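Local coordinates for protein aminofutalosine deaminase (Helicobacter pylori, PDB 7LKK) that catalyses the deamination of aminofutalosine in the menaquinone pathway and probably also converts adenosine into inosine, at residues Ala21-Leu26 with Glu399-Gln404; Val70-Phe75 with Ile359-Ala364; Ala344-His349 with Phe405-Lys410. All blocks are in the same frame, centred on the assembly; numbering follows the deposited sequence.

Contact 1: Ala21-Leu26 with Glu399-Gln404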
loop_
_atom_site.group_PDB
_atom_site.type_symbol
_atom_site.label_atom_id
_atom_site.label_comp_id
_atom_site.label_asym_id
_atom_site.label_seq_id
_atom_site.Cartn_x
_atom_site.Cartn_y
_atom_site.Cartn_z
ATOM N N ALA A 21 15.620 7.763 -23.077
ATOM C CA ALA A 21 14.203 7.656 -22.760
ATOM C C ALA A 21 13.614 9.054 -22.667
ATOM O O ALA A 21 14.337 10.046 -22.531
ATOM C CB ALA A 21 13.973 6.880 -21.455
ATOM N N SER A 22 12.280 9.118 -22.737
ATOM C CA SER A 22 11.591 10.403 -22.656
ATOM C C SER A 22 11.877 11.107 -21.339
ATOM O O SER A 22 11.901 12.342 -21.286
ATOM C CB SER A 22 10.084 10.204 -22.829
ATOM O OG SER A 22 9.791 9.541 -24.045
ATOM N N LEU A 23 12.081 10.344 -20.270
ATOM C CA LEU A 23 12.393 10.884 -18.956
ATOM C C LEU A 23 13.567 10.106 -18.385
ATOM O O LEU A 23 13.594 8.874 -18.466
ATOM C CB LEU A 23 11.185 10.795 -18.017
ATOM C CG LEU A 23 9.968 11.637 -18.411
ATOM C CD1 LEU A 23 8.710 11.107 -17.735
ATOM C CD2 LEU A 23 10.196 13.097 -18.057
ATOM N N VAL A 24 14.534 10.824 -17.824
ATOM C CA VAL A 24 15.696 10.226 -17.179
ATOM C C VAL A 24 15.787 10.776 -15.764
ATOM O O VAL A 24 15.805 11.996 -15.570
ATOM C CB VAL A 24 16.996 10.509 -17.956
ATOM C CG1 VAL A 24 18.194 9.929 -17.215
ATOM C CG2 VAL A 24 16.909 9.942 -19.363
ATOM N N PHE A 25 15.835 9.880 -14.781
ATOM C CA PHE A 25 16.012 10.253 -13.383
ATOM C C PHE A 25 17.488 10.082 -13.042
ATOM O O PHE A 25 17.994 8.955 -13.005
ATOM C CB PHE A 25 15.142 9.396 -12.462
ATOM C CG PHE A 25 13.661 9.557 -12.687
ATOM C CD1 PHE A 25 13.158 10.602 -13.448
ATOM C CD2 PHE A 25 12.768 8.658 -12.122
ATOM C CE1 PHE A 25 11.799 10.739 -13.646
ATOM C CE2 PHE A 25 11.410 8.792 -12.316
ATOM C CZ PHE A 25 10.923 9.834 -13.078
ATOM N N LEU A 26 18.181 11.198 -12.798
ATOM C CA LEU A 26 19.600 11.119 -12.468
ATOM C C LEU A 26 19.825 10.558 -11.072
ATOM O O LEU A 26 20.849 9.910 -10.824
ATOM C CB LEU A 26 20.249 12.497 -12.582
ATOM C CG LEU A 26 20.407 13.098 -13.977
ATOM C CD1 LEU A 26 21.396 14.250 -13.927
ATOM C CD2 LEU A 26 20.862 12.043 -14.972
ATOM N N GLU A 399 7.209 17.721 -13.468
ATOM C CA GLU A 399 7.015 17.828 -12.028
ATOM C C GLU A 399 6.245 16.647 -11.444
ATOM O O GLU A 399 6.311 16.421 -10.232
ATOM C CB GLU A 399 6.317 19.143 -11.681
ATOM C CG GLU A 399 4.869 19.235 -12.112
ATOM C CD GLU A 399 4.019 19.977 -11.099
ATOM O OE1 GLU A 399 4.522 20.957 -10.506
ATOM O OE2 GLU A 399 2.853 19.579 -10.891
ATOM N N GLN A 400 5.513 15.899 -12.270
ATOM C CA GLN A 400 4.789 14.720 -11.812
ATOM C C GLN A 400 5.540 13.423 -12.084
ATOM O O GLN A 400 5.089 12.363 -11.635
ATOM C CB GLN A 400 3.410 14.647 -12.482
ATOM C CG GLN A 400 2.430 15.732 -12.055
ATOM C CD GLN A 400 1.703 15.392 -10.772
ATOM O OE1 GLN A 400 1.220 14.274 -10.596
ATOM N NE2 GLN A 400 1.614 16.360 -9.869
ATOM N N ALA A 401 6.673 13.490 -12.790
ATOM C CA ALA A 401 7.308 12.291 -13.331
ATOM C C ALA A 401 7.685 11.303 -12.232
ATOM O O ALA A 401 7.436 10.099 -12.355
ATOM C CB ALA A 401 8.542 12.679 -14.148
ATOM N N ILE A 402 8.306 11.793 -11.158
ATOM C CA ILE A 402 8.792 10.900 -10.109
ATOM C C ILE A 402 7.628 10.231 -9.386
ATOM O O ILE A 402 7.654 9.022 -9.124
ATOM C CB ILE A 402 9.701 11.669 -9.134
ATOM C CG1 ILE A 402 11.041 11.991 -9.797
ATOM C CG2 ILE A 402 9.914 10.871 -7.854
ATOM C CD1 ILE A 402 11.833 13.052 -9.076
ATOM N N LEU A 403 6.596 11.004 -9.041
ATOM C CA LEU A 403 5.451 10.434 -8.336
ATOM C C LEU A 403 4.677 9.464 -9.224
ATOM O O LEU A 403 4.333 8.357 -8.793
ATOM C CB LEU A 403 4.539 11.548 -7.826
ATOM C CG LEU A 403 3.188 11.101 -7.256
ATOM C CD1 LEU A 403 3.375 10.150 -6.083
ATOM C CD2 LEU A 403 2.351 12.304 -6.848
ATOM N N GLN A 404 4.395 9.860 -10.470
ATOM C CA GLN A 404 3.669 8.974 -11.378
ATOM C C GLN A 404 4.459 7.698 -11.649
ATOM O O GLN A 404 3.875 6.617 -11.788
ATOM C CB GLN A 404 3.352 9.691 -12.691
ATOM C CG GLN A 404 2.471 10.924 -12.544
ATOM C CD GLN A 404 1.026 10.591 -12.234
ATOM O OE1 GLN A 404 0.584 9.454 -12.406
ATOM N NE2 GLN A 404 0.280 11.588 -11.777
#

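Contact 2: Val70-Phe75 with Ile359-Ala364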
loop_
_atom_site.group_PDB
_atom_site.type_symbol
_atom_site.label_atom_id
_atom_site.label_comp_id
_atom_site.label_asym_id
_atom_site.label_seq_id
_atom_site.Cartn_x
_atom_site.Cartn_y
_atom_site.Cartn_z
ATOM N N VAL A 70 10.861 5.630 -18.641
ATOM C CA VAL A 70 11.713 6.266 -17.645
ATOM C C VAL A 70 13.011 5.481 -17.551
ATOM O O VAL A 70 12.992 4.259 -17.358
ATOM C CB VAL A 70 11.023 6.347 -16.271
ATOM C CG1 VAL A 70 12.018 6.762 -15.199
ATOM C CG2 VAL A 70 9.852 7.321 -16.325
ATOM N N LEU A 71 14.129 6.183 -17.700
ATOM C CA LEU A 71 15.460 5.631 -17.490
ATOM C C LEU A 71 15.978 6.134 -16.150
ATOM O O LEU A 71 15.927 7.336 -15.874
ATOM C CB LEU A 71 16.403 6.043 -18.625
ATOM C CG LEU A 71 17.894 5.731 -18.493
ATOM C CD1 LEU A 71 18.117 4.243 -18.319
ATOM C CD2 LEU A 71 18.655 6.251 -19.707
ATOM N N LEU A 72 16.467 5.218 -15.319
ATOM C CA LEU A 72 16.895 5.561 -13.972
ATOM C C LEU A 72 17.887 4.503 -13.506
ATOM O O LEU A 72 18.021 3.447 -14.139
ATOM C CB LEU A 72 15.693 5.662 -13.013
ATOM C CG LEU A 72 15.135 4.378 -12.392
ATOM C CD1 LEU A 72 14.339 4.703 -11.136
ATOM C CD2 LEU A 72 14.268 3.619 -13.387
ATOM N N PRO A 73 18.628 4.767 -12.431
ATOM C CA PRO A 73 19.536 3.739 -11.908
ATOM C C PRO A 73 18.761 2.533 -11.402
ATOM O O PRO A 73 17.638 2.653 -10.910
ATOM C CB PRO A 73 20.264 4.451 -10.762
ATOM C CG PRO A 73 20.073 5.897 -11.014
ATOM C CD PRO A 73 18.750 6.031 -11.686
ATOM N N ALA A 74 19.376 1.359 -11.528
ATOM C CA ALA A 74 18.840 0.179 -10.866
ATOM C C ALA A 74 18.717 0.433 -9.368
ATOM O O ALA A 74 19.509 1.167 -8.770
ATOM C CB ALA A 74 19.729 -1.039 -11.128
ATOM N N PHE A 75 17.703 -0.175 -8.762
ATOM C CA PHE A 75 17.440 0.059 -7.353
ATOM C C PHE A 75 18.459 -0.665 -6.481
ATOM O O PHE A 75 19.119 -1.618 -6.903
ATOM C CB PHE A 75 16.036 -0.410 -6.978
ATOM C CG PHE A 75 14.938 0.431 -7.559
ATOM C CD1 PHE A 75 14.992 1.812 -7.489
ATOM C CD2 PHE A 75 13.846 -0.165 -8.168
ATOM C CE1 PHE A 75 13.980 2.587 -8.022
ATOM C CE2 PHE A 75 12.829 0.602 -8.702
ATOM C CZ PHE A 75 12.897 1.980 -8.630
ATOM N N ILE A 359 12.043 11.698 -1.700
ATOM C CA ILE A 359 12.689 10.930 -0.643
ATOM C C ILE A 359 12.615 9.439 -0.945
ATOM O O ILE A 359 13.593 8.703 -0.757
ATOM C CB ILE A 359 12.057 11.275 0.719
ATOM C CG1 ILE A 359 12.450 12.693 1.130
ATOM C CG2 ILE A 359 12.463 10.269 1.787
ATOM C CD1 ILE A 359 11.719 13.204 2.341
ATOM N N ALA A 360 11.465 8.977 -1.442
ATOM C CA ALA A 360 11.302 7.559 -1.753
ATOM C C ALA A 360 12.251 7.125 -2.863
ATOM O O ALA A 360 12.909 6.082 -2.761
ATOM C CB ALA A 360 9.849 7.275 -2.141
ATOM N N LEU A 361 12.348 7.925 -3.930
ATOM C CA LEU A 361 13.209 7.566 -5.052
ATOM C C LEU A 361 14.677 7.554 -4.642
ATOM O O LEU A 361 15.406 6.602 -4.944
ATOM C CB LEU A 361 12.983 8.529 -6.219
ATOM C CG LEU A 361 13.861 8.318 -7.456
ATOM C CD1 LEU A 361 13.709 6.902 -7.990
ATOM C CD2 LEU A 361 13.529 9.339 -8.541
ATOM N N LEU A 362 15.135 8.613 -3.968
ATOM C CA LEU A 362 16.514 8.637 -3.489
ATOM C C LEU A 362 16.755 7.558 -2.441
ATOM O O LEU A 362 17.864 7.017 -2.349
ATOM C CB LEU A 362 16.857 10.016 -2.923
ATOM C CG LEU A 362 16.845 11.175 -3.924
ATOM C CD1 LEU A 362 17.309 12.468 -3.269
ATOM C CD2 LEU A 362 17.696 10.843 -5.136
ATOM N N GLY A 363 15.736 7.240 -1.640
ATOM C CA GLY A 363 15.846 6.149 -0.688
ATOM C C GLY A 363 16.030 4.793 -1.334
ATOM O O GLY A 363 16.546 3.872 -0.691
ATOM N N ALA A 364 15.612 4.644 -2.589
ATOM C CA ALA A 364 15.743 3.389 -3.312
ATOM C C ALA A 364 16.936 3.362 -4.254
ATOM O O ALA A 364 17.194 2.322 -4.868
ATOM C CB ALA A 364 14.466 3.100 -4.110
#

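Contact 3: Ala344-His349 with Phe405-Lys410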
loop_
_atom_site.group_PDB
_atom_site.type_symbol
_atom_site.label_atom_id
_atom_site.label_comp_id
_atom_site.label_asym_id
_atom_site.label_seq_id
_atom_site.Cartn_x
_atom_site.Cartn_y
_atom_site.Cartn_z
ATOM N N ALA A 344 4.033 1.556 -0.461
ATOM C CA ALA A 344 3.686 1.485 0.954
ATOM C C ALA A 344 4.312 2.643 1.716
ATOM O O ALA A 344 3.687 3.221 2.613
ATOM C CB ALA A 344 4.133 0.146 1.546
ATOM N N PHE A 345 5.546 3.001 1.354
ATOM C CA PHE A 345 6.230 4.138 1.960
ATOM C C PHE A 345 5.442 5.428 1.753
ATOM O O PHE A 345 5.294 6.232 2.681
ATOM C CB PHE A 345 7.638 4.242 1.363
ATOM C CG PHE A 345 8.487 5.338 1.943
ATOM C CD1 PHE A 345 9.091 5.189 3.181
ATOM C CD2 PHE A 345 8.718 6.503 1.225
ATOM C CE1 PHE A 345 9.891 6.194 3.705
ATOM C CE2 PHE A 345 9.511 7.508 1.743
ATOM C CZ PHE A 345 10.099 7.353 2.984
ATOM N N LEU A 346 4.920 5.636 0.541
ATOM C CA LEU A 346 4.118 6.826 0.276
ATOM C C LEU A 346 2.866 6.853 1.144
ATOM O O LEU A 346 2.430 7.923 1.584
ATOM C CB LEU A 346 3.748 6.890 -1.206
ATOM C CG LEU A 346 4.904 7.000 -2.200
ATOM C CD1 LEU A 346 4.377 7.037 -3.631
ATOM C CD2 LEU A 346 5.768 8.225 -1.908
ATOM N N LEU A 347 2.278 5.684 1.406
ATOM C CA LEU A 347 1.066 5.610 2.210
ATOM C C LEU A 347 1.334 5.745 3.703
ATOM O O LEU A 347 0.412 6.075 4.455
ATOM C CB LEU A 347 0.342 4.288 1.946
ATOM C CG LEU A 347 -0.203 4.082 0.532
ATOM C CD1 LEU A 347 -0.647 2.643 0.340
ATOM C CD2 LEU A 347 -1.350 5.043 0.258
ATOM N N SER A 348 2.571 5.519 4.143
ATOM C CA SER A 348 2.898 5.434 5.561
ATOM C C SER A 348 3.334 6.761 6.169
ATOM O O SER A 348 3.574 6.816 7.379
ATOM C CB SER A 348 4.003 4.394 5.778
ATOM O OG SER A 348 3.604 3.121 5.296
ATOM N N HIS A 349 3.444 7.826 5.377
ATOM C CA HIS A 349 3.909 9.110 5.884
ATOM C C HIS A 349 3.062 10.232 5.306
ATOM O O HIS A 349 2.706 10.206 4.126
ATOM C CB HIS A 349 5.388 9.326 5.548
ATOM C CG HIS A 349 6.271 8.200 5.986
ATOM N ND1 HIS A 349 6.863 8.160 7.229
ATOM C CD2 HIS A 349 6.655 7.068 5.350
ATOM C CE1 HIS A 349 7.581 7.056 7.337
ATOM N NE2 HIS A 349 7.470 6.375 6.211
ATOM N N PHE A 405 5.786 7.809 -11.740
ATOM C CA PHE A 405 6.619 6.620 -11.887
ATOM C C PHE A 405 6.433 5.672 -10.707
ATOM O O PHE A 405 6.206 4.472 -10.892
ATOM C CB PHE A 405 8.091 7.017 -12.023
ATOM C CG PHE A 405 9.042 5.862 -11.885
ATOM C CD1 PHE A 405 9.325 5.051 -12.971
ATOM C CD2 PHE A 405 9.642 5.578 -10.668
ATOM C CE1 PHE A 405 10.195 3.982 -12.847
ATOM C CE2 PHE A 405 10.512 4.511 -10.540
ATOM C CZ PHE A 405 10.788 3.714 -11.631
ATOM N N LEU A 406 6.540 6.196 -9.483
ATOM C CA LEU A 406 6.391 5.355 -8.299
ATOM C C LEU A 406 5.005 4.729 -8.225
ATOM O O LEU A 406 4.854 3.609 -7.723
ATOM C CB LEU A 406 6.672 6.170 -7.035
ATOM C CG LEU A 406 8.126 6.601 -6.816
ATOM C CD1 LEU A 406 8.254 7.451 -5.560
ATOM C CD2 LEU A 406 9.043 5.389 -6.743
ATOM N N LEU A 407 3.984 5.432 -8.715
ATOM C CA LEU A 407 2.623 4.915 -8.644
ATOM C C LEU A 407 2.380 3.814 -9.671
ATOM O O LEU A 407 1.658 2.851 -9.390
ATOM C CB LEU A 407 1.617 6.051 -8.838
ATOM C CG LEU A 407 1.510 7.070 -7.704
ATOM C CD1 LEU A 407 0.521 8.169 -8.069
ATOM C CD2 LEU A 407 1.106 6.394 -6.403
ATOM N N HIS A 408 2.972 3.932 -10.862
ATOM C CA HIS A 408 2.624 3.052 -11.967
ATOM C C HIS A 408 3.685 2.017 -12.318
ATOM O O HIS A 408 3.362 1.050 -13.014
ATOM C CB HIS A 408 2.295 3.883 -13.216
ATOM C CG HIS A 408 1.159 4.838 -13.016
ATOM N ND1 HIS A 408 -0.127 4.418 -12.751
ATOM C CD2 HIS A 408 1.117 6.192 -13.026
ATOM C CE1 HIS A 408 -0.914 5.471 -12.612
ATOM N NE2 HIS A 408 -0.183 6.560 -12.775
ATOM N N ALA A 409 4.926 2.181 -11.861
ATOM C CA ALA A 409 5.973 1.219 -12.195
ATOM C C ALA A 409 5.713 -0.111 -11.493
ATOM O O ALA A 409 5.580 -0.161 -10.267
ATOM C CB ALA A 409 7.346 1.761 -11.809
ATOM N N LYS A 410 5.637 -1.187 -12.273
ATOM C CA LYS A 410 5.435 -2.524 -11.732
ATOM C C LYS A 410 6.543 -3.485 -12.132
ATOM O O LYS A 410 7.160 -4.107 -11.259
ATOM C CB LYS A 410 4.062 -3.065 -12.160
ATOM C CG LYS A 410 2.961 -2.738 -11.159
ATOM C CD LYS A 410 1.710 -2.199 -11.833
ATOM C CE LYS A 410 0.942 -3.296 -12.545
ATOM N NZ LYS A 410 -0.309 -2.775 -13.164
#

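Contact 1: Ala21-Leu26 with Glu399-Gln404
Strand 23-25 passes the first turn of helix 401-408 with the CA atoms of Leu23 and Ala401 7.7 Å apart and those of Phe25 and Ile402 8.0 Å apart, a gap bridged mainly by the side chains of the strand. The small methyl of Ala401 takes two neighbours: its CB lies 3.9 Å from Leu23 CD1 and 3.8 Å from Phe25 CE1. The Phe25 ring does most of the work. With CG anti to the carbonyl carbon (chi1 -63°), it extends to the helix rim-first, and CZ comes within 3.6 Å of Ala401 O, which lies at the ring edge near its plane. Over one face sits Ile402 CG1, 4.0 Å from the ring centroid and 15° off the normal, a CH-pi contact. Behind this turn, Gln404 NE2 donates to Gln400 OE1 in the carbonyl plane at 3.1 Å, while Gln400 NE2 is bonded to Tyr93 O of the second subunit. Val33 and Leu361 close in around the same apolar group. A late helix laid on a strand from the start of the chain is consistent with the amidohydrolase pattern, in which both chain termini build a small beta domain beside the TIM barrel.

Contact 2: Val70-Phe75 with Ile359-Ala364
Leu361 O accepts two hydrogen bonds near the end of helix 353-364, one from Ala364 N at 3.1 Å and one from Thr365 OG1; the N-H of Ala364 is also shared, weakly, with Ala360 O. The carbonyl of Ala364 itself faces carbons of Phe75. Phe75 CA makes a strongly bent CA-H...O contact with Ala364 O, 3.4 Å and 126° at the hydrogen. Phe75 CD1 lies 3.5 Å from Ala364 O, which sits near the ring plane at its edge. The backbones come close here: the CA atoms of Phe75 and Ala364 are 5.5 Å apart. The methyl of Ala364 sits beside the same rim, its CB 3.7 Å from Phe75 CD1. With CG anti to the carbonyl carbon (chi1 -70°), Phe75 turns the CD1/CE1 edge of its ring to Ala364, and Leu338 and Leu339 of helix 338-348 also pack on this residue.

The contact joins the early part of strand 69-80 to helix 353-364. The strand runs on to His79, an iron ligand that with His81 forms the HxH pair expected at the end of the first strand of amidohydrolase TIM barrels.

Three residues before Phe75, Leu72 CD1 meets Leu361 CD1 at 3.9 Å, the two side chains crossing obliquely. Leu72 takes the crowded rotamer, CG between the backbone N and the carbonyl carbon (chi1 83°). Leu361 starts off to one side of the strand, but its branched end swings nearer, and CD1 also lies at the Phe75 ring edge, 4.3 Å from CE1. Within the helix, Gly363 N donates to Ile359 O at 2.7 Å.

Contact 3: Ala344-His349 with Phe405-Lys410
Helix-to-helix packing is represented here by Leu346 of helix 338-348, which reaches across to Leu406 and Leu407 near the end of helix 401-408. A single methyl makes both approaches: Leu346 CD1 lies 4.2 Å from Leu406 CB and 4.3 Å from Leu407 CD2. The CA atoms of Leu346 and Leu406 remain 9.0 Å apart, a separation that an extended leucine can span; chi1 of -62° puts Leu346 CG anti to its carbonyl carbon, and an anti second torsion (179°) carries CD1 forward. The side chains of Leu346 and Leu406 cross at about a right angle, with the methyl end of the first against the stem of the second. Leu407 begins off to one side and brings only its branched end to the contact.

In fold terms, a helix that follows the last barrel strand is joined to the helix near the end of the chain. Arg343 NH1, also of helix 338-348, is hydrogen-bonded to both Leu406 O and Ala409 O where the other helix gives way to loop. On that side Ala409 N closes a turn onto Phe405 O at 2.8 Å, and Ala409 CB lies over one face of the Phe405 ring, toward its rim.

At the corresponding end of 344-349, Ser348 OG donates to Ala344 O at 2.7 Å from well above the carbonyl plane, and His349 CD2 rests on a face of the Phe345 ring. The dimer interface adjoins directly, for Leu346 O accepts a hydrogen bond from Arg304 NE of the second subunit, and Leu407 packs on Tyr93 of that subunit.

How the contacts relate
The three contacts adjoin one another on the same side of the chain's centre. Contacts 1 and 2, with centres 10 Å apart, share a sheet: strands 23-25 and 69-80 run parallel, with probable hydrogen bonds Phe25 N to Leu71 O and Leu71 N to Leu23 O, each 2.8 Å. Helix 401-408 serves contacts 1 and 3 (centres 14 Å apart), which both touch the second subunit. Phe405 touches contacts 1 and 2, its CZ 3.7 Å from Leu72 CD1 and its CB 3.8 Å from Phe25 CE2. Contacts 2 and 3, centres 12 Å apart, meet where Ala360 CB lies 3.6 Å from Phe345 CD2. All lie away from the iron and inhibitor, toward which strand 69-80 leads.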